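Local coordinates for protein complement factor H (Bos taurus, PDB 6XZ6) that probably regulates complement as a host factor H, and is bound here through one sushi domain by a trypanosome surface receptor, at residues P17-S20 / K21-G24. Residues are numbered along the deposited sequence; the frame is centred on the assembly and turned at random.
Sequences PELS and KYRG
L19 lays its CB over one face of the Y22 ring, 4.2 Å from the centroid and 24° off the ring normal, a CH-pi contact displaced toward the rim. The contact closes a loop of the sushi (SCR) domain, between strands 13-16 and 22-23. Further along the same side chain, L19 CD1 reaches Y22 CE2 at 3.8 Å, which extends the apolar overlap. With Y22 CG anti to the carbonyl carbon (chi1 -56°), the ring runs back along the loop and carries its hydroxyl to the backbone. There OH donates to P17 O at 2.7 Å, near the ring plane, and accepts from L19 N at 2.9 Å with a nearly straight N-H...O angle of 167°. One phenol oxygen thus bridges two backbone groups on both sides of E18. A phenylalanine in place of Y22 would probably keep the ring contact with L19 but leave P17 O and L19 N without their shared partner. W52 meets Y22 edge-to-face. E18 turns its carboxylate outward, to M163 and Q164 of the receptor chain (GARP domain-containing protein), so the tyrosine-held loop forms part of that interface. At the bend, a water 3.0 Å from S20 OG also donates to K21 O.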
ATOM      1  N   PRO B  17       9.797  24.524  -7.386  1.00 22.22           N
ATOM      2  CA  PRO B  17       9.390  23.913  -8.659  1.00 21.38           C
ATOM      3  C   PRO B  17      10.656  23.564  -9.477  1.00 23.63           C
ATOM      4  O   PRO B  17      11.771  23.996  -9.151  1.00 20.14           O
ATOM      5  CB  PRO B  17       8.536  25.006  -9.303  1.00 24.81           C
ATOM      6  CG  PRO B  17       9.154  26.277  -8.838  1.00 30.95           C
ATOM      7  CD  PRO B  17       9.772  25.996  -7.475  1.00 25.61           C
ATOM      8  N   GLU B  18      10.484  22.760 -10.511  1.00 20.76           N
ATOM      9  CA  GLU B  18      11.591  22.400 -11.365  1.00 19.70           C
ATOM     10  C   GLU B  18      11.522  23.188 -12.682  1.00 26.97           C
ATOM     11  O   GLU B  18      10.667  22.920 -13.532  1.00 28.76           O
ATOM     12  CB  GLU B  18      11.608  20.894 -11.590  1.00 19.87           C
ATOM     13  CG  GLU B  18      13.006  20.409 -11.836  1.00 23.63           C
ATOM     14  CD  GLU B  18      13.055  18.958 -12.196  1.00 33.67           C
ATOM     15  OE1 GLU B  18      13.227  18.658 -13.398  1.00 38.02           O
ATOM     16  OE2 GLU B  18      12.914  18.125 -11.274  1.00 23.81           O
ATOM     17  N   LEU B  19      12.387  24.206 -12.813  1.00 24.79           N
ATOM     18  CA  LEU B  19      12.461  25.071 -14.004  1.00 27.03           C
ATOM     19  C   LEU B  19      13.880  25.107 -14.538  1.00 34.41           C
ATOM     20  O   LEU B  19      14.829  24.883 -13.771  1.00 33.84           O
ATOM     21  CB  LEU B  19      12.003  26.510 -13.687  1.00 28.54           C
ATOM     22  CG  LEU B  19      10.746  26.717 -12.845  1.00 32.95           C
ATOM     23  CD1 LEU B  19      10.615  28.156 -12.463  1.00 34.89           C
ATOM     24  CD2 LEU B  19       9.483  26.204 -13.556  1.00 35.95           C
ATOM     25  N   SER B  20      14.029  25.425 -15.836  1.00 35.10           N
ATOM     26  CA  SER B  20      15.329  25.516 -16.522  1.00 37.01           C
ATOM     27  C   SER B  20      16.171  26.678 -16.009  1.00 41.96           C
ATOM     28  O   SER B  20      17.400  26.577 -15.975  1.00 41.88           O
ATOM     29  CB  SER B  20      15.140  25.641 -18.034  1.00 43.00           C
ATOM     30  OG  SER B  20      14.274  26.715 -18.362  1.00 56.05           O
ATOM     31  N   LYS B  21      15.499  27.783 -15.621  1.00 38.60           N
ATOM     32  CA  LYS B  21      16.133  29.004 -15.134  1.00 39.66           C
ATOM     33  C   LYS B  21      15.195  29.733 -14.191  1.00 43.22           C
ATOM     34  O   LYS B  21      13.979  29.798 -14.424  1.00 44.09           O
ATOM     35  CB  LYS B  21      16.512  29.925 -16.312  1.00 46.05           C
ATOM     36  CG  LYS B  21      17.583  30.954 -15.975  1.00 65.79           C
ATOM     37  CD  LYS B  21      18.666  31.026 -17.050  1.00 79.98           C
ATOM     38  CE  LYS B  21      19.875  30.156 -16.752  1.00 88.49           C
ATOM     39  NZ  LYS B  21      19.698  28.764 -17.253  1.00 93.41           N
ATOM     40  N   TYR B  22      15.781  30.294 -13.127  1.00 38.57           N
ATOM     41  CA  TYR B  22      15.096  31.057 -12.083  1.00 37.36           C
ATOM     42  C   TYR B  22      15.588  32.493 -12.118  1.00 44.28           C
ATOM     43  O   TYR B  22      16.718  32.760 -12.517  1.00 45.05           O
ATOM     44  CB  TYR B  22      15.355  30.430 -10.706  1.00 34.26           C
ATOM     45  CG  TYR B  22      14.952  28.976 -10.631  1.00 29.89           C
ATOM     46  CD1 TYR B  22      15.780  27.978 -11.137  1.00 29.79           C
ATOM     47  CD2 TYR B  22      13.746  28.593 -10.047  1.00 28.86           C
ATOM     48  CE1 TYR B  22      15.403  26.636 -11.099  1.00 25.52           C
ATOM     49  CE2 TYR B  22      13.369  27.250  -9.986  1.00 26.29           C
ATOM     50  CZ  TYR B  22      14.212  26.277 -10.504  1.00 28.17           C
ATOM     51  OH  TYR B  22      13.896  24.952 -10.439  1.00 30.77           O
ATOM     52  N   ARG B  23      14.730  33.412 -11.717  1.00 43.70           N
ATOM     53  CA  ARG B  23      15.024  34.850 -11.722  1.00 48.29           C
ATOM     54  C   ARG B  23      15.281  35.286 -10.282  1.00 50.76           C
ATOM     55  O   ARG B  23      14.958  34.540  -9.362  1.00 48.75           O
ATOM     56  CB  ARG B  23      13.826  35.627 -12.318  1.00 53.41           C
ATOM     57  CG  ARG B  23      13.238  35.036 -13.619  1.00 65.40           C
ATOM     58  CD  ARG B  23      13.701  35.728 -14.903  1.00 83.10           C
ATOM     59  NE  ARG B  23      13.654  37.193 -14.816  1.00104.57           N
ATOM     60  CZ  ARG B  23      12.549  37.932 -14.915  1.00124.77           C
ATOM     61  NH1 ARG B  23      12.614  39.253 -14.812  1.00116.04           N
ATOM     62  NH2 ARG B  23      11.369  37.353 -15.114  1.00110.31           N
ATOM     63  N   GLY B  24      15.862  36.461 -10.090  1.00 48.56           N
ATOM     64  CA  GLY B  24      16.115  36.999  -8.761  1.00 49.44           C
ATOM     65  C   GLY B  24      14.863  37.011  -7.908  1.00 53.40           C
ATOM     66  O   GLY B  24      13.771  37.304  -8.401  1.00 54.57           O
TER
HETATM   67  O   HOH W   1      12.694  28.997 -17.349  1.00 43.58           O